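Local coordinates for capsular polysaccharide biosynthesis protein (PDB 4BQN) that binds coenzyme A and probably acts as an acetyltransferase in the biosynthesis of capsular polysaccharide, at residues 179-187 and 206-217. The protein carries 1 engineered substitution. Sequence-based numbering, arbitrary orientation. Where two conformers were deposited one is given.
Sequences DISVTDFIL and LMREIAARCMLA
Ile180 and Val182 lie against Cys214 and Ile210 of the helical segment 206-217, and the start of the next helix, 183-187, runs nearly antiparallel to it, at 156° with the axes 11.1 Å apart. Ile180 CG2 sits on Arg213 CB at 3.6 Å and also meets Ile210 CD1. The other branch of Ile180 reaches Ala217 CB. Val182, the N-cap residue, meets three neighbours: CG1 packs on Ile210 CD1 and covers one face of the Arg213 guanidinium, while CG2 touches Leu206 CD1.

Phe185 CG is anti to the backbone N (chi1 179°), which carries the ring out to Glu209. Glu209 CG stands 3.6 Å above the ring centre in a CH-pi contact. The carboxylate stacks on the ring, the two planes 17° apart. Arg213, one helical turn beyond Glu209, grips its OE2 side-on with NH2 and NE in a salt bridge, NH2 at 2.9 Å. Two bonds to one oxygen probably limit rotation of the guanidinium. One water joins Arg213 NH1 to Ser181 O.

Gln96 ties Ile180, Val182 and Thr183 to the chain just past strand 91-94. The contact is a mainly apolar joint between helix 204-217 and the loop leading into helix 183-189, with the side chain of Ile186 about 9 Å from bound coenzyme A.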
ATOM      1  N   ASP A 179      -5.469   4.219 -15.738  1.00 11.67           N
ATOM      2  CA  ASP A 179      -4.550   4.520 -16.833  1.00 12.99           C
ATOM      3  C   ASP A 179      -3.163   3.894 -16.686  1.00 13.29           C
ATOM      4  O   ASP A 179      -2.604   3.416 -17.676  1.00 16.01           O
ATOM      5  CB  ASP A 179      -4.396   6.035 -17.034  1.00 14.23           C
ATOM      6  CG  ASP A 179      -5.675   6.702 -17.514  1.00 14.24           C
ATOM      7  OD1 ASP A 179      -6.212   6.270 -18.555  1.00 16.93           O
ATOM      8  OD2 ASP A 179      -6.134   7.655 -16.847  1.00 16.47           O
ATOM      9  N   ILE A 180      -2.617   3.894 -15.468  1.00 12.08           N
ATOM     10  CA  ILE A 180      -1.197   3.613 -15.256  1.00 12.04           C
ATOM     11  C   ILE A 180      -1.071   2.579 -14.142  1.00 12.19           C
ATOM     12  O   ILE A 180      -1.479   2.844 -13.013  1.00 13.18           O
ATOM     13  CB  ILE A 180      -0.438   4.903 -14.878  1.00 12.73           C
ATOM     14  CG1 ILE A 180      -0.525   5.950 -16.008  1.00 15.81           C
ATOM     15  CG2 ILE A 180       1.019   4.598 -14.569  1.00 14.78           C
ATOM     16  CD1 ILE A 180      -0.406   7.385 -15.527  1.00 14.69           C
ATOM     17  N   SER A 181      -0.522   1.403 -14.465  0.69 12.87           N
ATOM     18  CA  SER A 181      -0.385   0.294 -13.511  0.69 12.29           C
ATOM     19  C   SER A 181       0.934  -0.461 -13.659  0.69 12.82           C
ATOM     20  O   SER A 181       1.604  -0.372 -14.693  0.69 16.96           O
ATOM     21  CB  SER A 181      -1.529  -0.704 -13.674  0.69 13.62           C
ATOM     22  OG  SER A 181      -2.787  -0.111 -13.433  0.69 14.82           O
ATOM     23  N   VAL A 182       1.277  -1.223 -12.626  1.00 11.97           N
ATOM     24  CA  VAL A 182       2.510  -2.012 -12.597  1.00 11.87           C
ATOM     25  C   VAL A 182       2.256  -3.452 -12.139  1.00 12.46           C
ATOM     26  O   VAL A 182       3.145  -4.099 -11.597  1.00 12.66           O
ATOM     27  CB  VAL A 182       3.605  -1.375 -11.705  1.00 11.91           C
ATOM     28  CG1 VAL A 182       4.208  -0.160 -12.381  1.00 15.19           C
ATOM     29  CG2 VAL A 182       3.061  -1.003 -10.325  1.00 12.60           C
ATOM     30  N   THR A 183       1.065  -3.972 -12.419  1.00 13.37           N
ATOM     31  CA  THR A 183       0.673  -5.308 -11.954  1.00 13.11           C
ATOM     32  C   THR A 183       1.624  -6.420 -12.433  1.00 12.62           C
ATOM     33  O   THR A 183       2.057  -7.257 -11.626  1.00 13.45           O
ATOM     34  CB  THR A 183      -0.770  -5.634 -12.371  1.00 16.64           C
ATOM     35  OG1 THR A 183      -1.629  -4.577 -11.918  1.00 19.03           O
ATOM     36  CG2 THR A 183      -1.223  -6.968 -11.760  1.00 22.63           C
ATOM     37  N   ASP A 184       1.949  -6.432 -13.730  1.00 12.57           N
ATOM     38  CA  ASP A 184       2.807  -7.490 -14.274  1.00 14.32           C
ATOM     39  C   ASP A 184       4.207  -7.399 -13.681  1.00 12.90           C
ATOM     40  O   ASP A 184       4.827  -8.417 -13.378  1.00 13.86           O
ATOM     41  CB  ASP A 184       2.869  -7.404 -15.811  1.00 15.62           C
ATOM     42  CG  ASP A 184       1.508  -7.573 -16.469  1.00 20.43           C
ATOM     43  OD1 ASP A 184       0.687  -8.374 -15.972  1.00 24.58           O
ATOM     44  OD2 ASP A 184       1.257  -6.904 -17.497  1.00 22.44           O
ATOM     45  N   PHE A 185       4.687  -6.176 -13.504  1.00 12.90           N
ATOM     46  CA  PHE A 185       5.971  -5.940 -12.872  1.00 11.54           C
ATOM     47  C   PHE A 185       6.007  -6.501 -11.451  1.00 11.43           C
ATOM     48  O   PHE A 185       6.954  -7.178 -11.063  1.00 12.22           O
ATOM     49  CB  PHE A 185       6.289  -4.434 -12.862  1.00 12.44           C
ATOM     50  CG  PHE A 185       7.590  -4.105 -12.206  1.00 11.66           C
ATOM     51  CD1 PHE A 185       8.789  -4.248 -12.896  1.00 13.75           C
ATOM     52  CD2 PHE A 185       7.626  -3.704 -10.863  1.00 13.24           C
ATOM     53  CE1 PHE A 185       9.997  -3.959 -12.283  1.00 14.94           C
ATOM     54  CE2 PHE A 185       8.835  -3.420 -10.240  1.00 14.73           C
ATOM     55  CZ  PHE A 185      10.019  -3.553 -10.954  1.00 14.38           C
ATOM     56  N   ILE A 186       4.973  -6.217 -10.671  1.00 11.46           N
ATOM     57  CA  ILE A 186       4.952  -6.703  -9.289  1.00 11.23           C
ATOM     58  C   ILE A 186       5.028  -8.238  -9.238  1.00 11.57           C
ATOM     59  O   ILE A 186       5.873  -8.799  -8.542  1.00 12.63           O
ATOM     60  CB  ILE A 186       3.735  -6.182  -8.498  1.00 12.11           C
ATOM     61  CG1 ILE A 186       3.824  -4.650  -8.339  1.00 11.79           C
ATOM     62  CG2 ILE A 186       3.666  -6.861  -7.130  1.00 12.66           C
ATOM     63  CD1 ILE A 186       2.537  -3.997  -7.859  1.00 11.63           C
ATOM     64  N   LEU A 187       4.154  -8.913  -9.979  1.00 12.05           N
ATOM     65  CA  LEU A 187       4.132 -10.364  -9.905  1.00 12.23           C
ATOM     66  C   LEU A 187       5.470 -10.938 -10.349  1.00 13.57           C
ATOM     67  O   LEU A 187       5.979 -11.876  -9.735  1.00 14.61           O
ATOM     68  CB  LEU A 187       2.990 -10.938 -10.730  1.00 13.60           C
ATOM     69  CG  LEU A 187       2.895 -12.474 -10.743  1.00 16.43           C
ATOM     70  CD1 LEU A 187       2.605 -13.044  -9.356  1.00 18.32           C
ATOM     71  CD2 LEU A 187       1.884 -12.965 -11.773  1.00 19.75           C
ATOM     72  N   LEU A 206       9.851   0.062  -6.404  1.00 10.57           N
ATOM     73  CA  LEU A 206       8.499   0.097  -6.951  1.00 10.20           C
ATOM     74  C   LEU A 206       8.015   1.533  -7.231  1.00 10.32           C
ATOM     75  O   LEU A 206       7.354   1.773  -8.248  1.00 10.98           O
ATOM     76  CB  LEU A 206       7.510  -0.681  -6.083  1.00 10.51           C
ATOM     77  CG  LEU A 206       6.107  -0.826  -6.695  1.00 10.57           C
ATOM     78  CD1 LEU A 206       6.163  -1.477  -8.074  1.00 12.63           C
ATOM     79  CD2 LEU A 206       5.211  -1.601  -5.752  1.00 12.50           C
ATOM     80  N   MET A 207       8.352   2.481  -6.351  1.00 10.31           N
ATOM     81  CA  MET A 207       8.016   3.872  -6.612  1.00 10.81           C
ATOM     82  C   MET A 207       8.685   4.376  -7.889  1.00 11.11           C
ATOM     83  O   MET A 207       8.060   5.121  -8.649  1.00 11.67           O
ATOM     84  CB  MET A 207       8.405   4.760  -5.419  1.00 12.18           C
ATOM     85  CG  MET A 207       7.528   4.559  -4.180  1.00 11.97           C
ATOM     86  SD  MET A 207       5.747   4.690  -4.441  1.00 12.45           S
ATOM     87  CE  MET A 207       5.631   6.318  -5.191  1.00 15.57           C
ATOM     88  N   ARG A 208       9.947   4.004  -8.116  1.00 10.96           N
ATOM     89  CA  ARG A 208      10.609   4.380  -9.370  1.00 12.37           C
ATOM     90  C   ARG A 208       9.864   3.784 -10.555  1.00 11.04           C
ATOM     91  O   ARG A 208       9.674   4.448 -11.579  1.00 12.04           O
ATOM     92  CB  ARG A 208      12.059   3.938  -9.394  1.00 11.71           C
ATOM     93  CG  ARG A 208      12.943   4.721  -8.437  1.00 13.67           C
ATOM     94  CD  ARG A 208      14.408   4.447  -8.719  1.00 13.78           C
ATOM     95  NE  ARG A 208      14.796   3.052  -8.532  1.00 13.59           N
ATOM     96  CZ  ARG A 208      15.277   2.538  -7.397  1.00 14.76           C
ATOM     97  NH1 ARG A 208      15.374   3.284  -6.294  1.00 15.92           N
ATOM     98  NH2 ARG A 208      15.630   1.257  -7.351  1.00 15.81           N
ATOM     99  N   GLU A 209       9.457   2.522 -10.433  1.00 10.78           N
ATOM    100  CA  GLU A 209       8.798   1.858 -11.553  1.00 11.69           C
ATOM    101  C   GLU A 209       7.480   2.545 -11.921  1.00 10.74           C
ATOM    102  O   GLU A 209       7.226   2.818 -13.103  1.00 11.51           O
ATOM    103  CB  GLU A 209       8.576   0.362 -11.285  1.00 11.48           C
ATOM    104  CG  GLU A 209       8.364  -0.426 -12.568  1.00 11.43           C
ATOM    105  CD  GLU A 209       9.600  -0.450 -13.460  1.00 12.80           C
ATOM    106  OE1 GLU A 209      10.741  -0.446 -12.937  1.00 13.58           O
ATOM    107  OE2 GLU A 209       9.441  -0.457 -14.699  1.00 14.86           O
ATOM    108  N   ILE A 210       6.639   2.839 -10.928  1.00 10.64           N
ATOM    109  CA  ILE A 210       5.356   3.492 -11.222  1.00 11.47           C
ATOM    110  C   ILE A 210       5.569   4.912 -11.757  1.00 11.18           C
ATOM    111  O   ILE A 210       4.871   5.332 -12.683  1.00 11.66           O
ATOM    112  CB  ILE A 210       4.362   3.439 -10.024  1.00 12.55           C
ATOM    113  CG1 ILE A 210       2.956   3.868 -10.430  1.00 16.35           C
ATOM    114  CG2 ILE A 210       4.838   4.268  -8.853  1.00 13.55           C
ATOM    115  CD1 ILE A 210       2.294   2.908 -11.372  1.00 19.37           C
ATOM    116  N   ALA A 211       6.544   5.638 -11.204  1.00 10.62           N
ATOM    117  CA  ALA A 211       6.874   6.973 -11.721  1.00 10.59           C
ATOM    118  C   ALA A 211       7.310   6.877 -13.195  1.00 11.16           C
ATOM    119  O   ALA A 211       6.922   7.708 -14.016  1.00 11.88           O
ATOM    120  CB  ALA A 211       7.958   7.618 -10.880  1.00 11.76           C
ATOM    121  N   ALA A 212       8.112   5.868 -13.531  1.00 11.71           N
ATOM    122  CA  ALA A 212       8.497   5.642 -14.923  1.00 11.23           C
ATOM    123  C   ALA A 212       7.271   5.428 -15.814  1.00 11.51           C
ATOM    124  O   ALA A 212       7.197   6.000 -16.915  1.00 12.93           O
ATOM    125  CB  ALA A 212       9.459   4.469 -15.026  1.00 12.27           C
ATOM    126  N   ARG A 213       6.301   4.630 -15.360  1.00 12.10           N
ATOM    127  CA  ARG A 213       5.103   4.393 -16.166  1.00 11.80           C
ATOM    128  C   ARG A 213       4.287   5.666 -16.336  1.00 10.52           C
ATOM    129  O   ARG A 213       3.685   5.871 -17.384  1.00 13.00           O
ATOM    130  CB  ARG A 213       4.243   3.252 -15.622  1.00 11.89           C
ATOM    131  CG  ARG A 213       4.979   1.950 -15.289  1.00 12.45           C
ATOM    132  CD  ARG A 213       5.933   1.457 -16.376  1.00 14.49           C
ATOM    133  NE  ARG A 213       6.690   0.294 -15.903  1.00 14.37           N
ATOM    134  CZ  ARG A 213       6.236  -0.960 -15.866  1.00 13.89           C
ATOM    135  NH1 ARG A 213       5.005  -1.261 -16.302  1.00 14.33           N
ATOM    136  NH2 ARG A 213       7.031  -1.927 -15.400  1.00 13.42           N
ATOM    137  N   CYS A 214       4.273   6.525 -15.325  1.00 11.07           N
ATOM    138  CA  CYS A 214       3.632   7.815 -15.473  1.00 11.90           C
ATOM    139  C   CYS A 214       4.311   8.627 -16.574  1.00 12.65           C
ATOM    140  O   CYS A 214       3.642   9.230 -17.407  1.00 13.06           O
ATOM    141  CB  CYS A 214       3.686   8.598 -14.166  1.00 12.84           C
ATOM    142  SG  CYS A 214       2.642   7.935 -12.864  1.00 13.39           S
ATOM    143  N   MET A 215       5.643   8.650 -16.571  1.00 11.67           N
ATOM    144  CA  MET A 215       6.360   9.408 -17.597  1.00 13.44           C
ATOM    145  C   MET A 215       6.103   8.860 -18.985  1.00 13.30           C
ATOM    146  O   MET A 215       5.969   9.639 -19.930  1.00 15.47           O
ATOM    147  CB  MET A 215       7.855   9.477 -17.298  1.00 13.25           C
ATOM    148  CG  MET A 215       8.182  10.375 -16.098  1.00 13.63           C
ATOM    149  SD  MET A 215       9.936  10.696 -15.845  1.00 15.10           S
ATOM    150  CE  MET A 215      10.327  11.528 -17.394  1.00 16.70           C
ATOM    151  N   LEU A 216       6.015   7.534 -19.122  1.00 12.36           N
ATOM    152  CA  LEU A 216       5.714   6.958 -20.441  1.00 13.49           C
ATOM    153  C   LEU A 216       4.331   7.384 -20.896  1.00 15.05           C
ATOM    154  O   LEU A 216       4.143   7.702 -22.064  1.00 15.84           O
ATOM    155  CB  LEU A 216       5.811   5.431 -20.411  1.00 13.22           C
ATOM    156  CG  LEU A 216       7.214   4.897 -20.134  1.00 12.81           C
ATOM    157  CD1 LEU A 216       7.201   3.399 -19.865  1.00 16.21           C
ATOM    158  CD2 LEU A 216       8.176   5.206 -21.278  1.00 16.37           C
ATOM    159  N   ALA A 217       3.376   7.421 -19.965  1.00 13.57           N
ATOM    160  CA  ALA A 217       1.997   7.825 -20.288  1.00 14.45           C
ATOM    161  C   ALA A 217       1.937   9.277 -20.753  1.00 15.42           C
ATOM    162  O   ALA A 217       1.078   9.643 -21.555  1.00 19.01           O
ATOM    163  CB  ALA A 217       1.095   7.622 -19.078  1.00 14.53           C
TER
HETATM  164  O   HOH W   1       2.619  -0.028 -17.308  1.00 20.23           O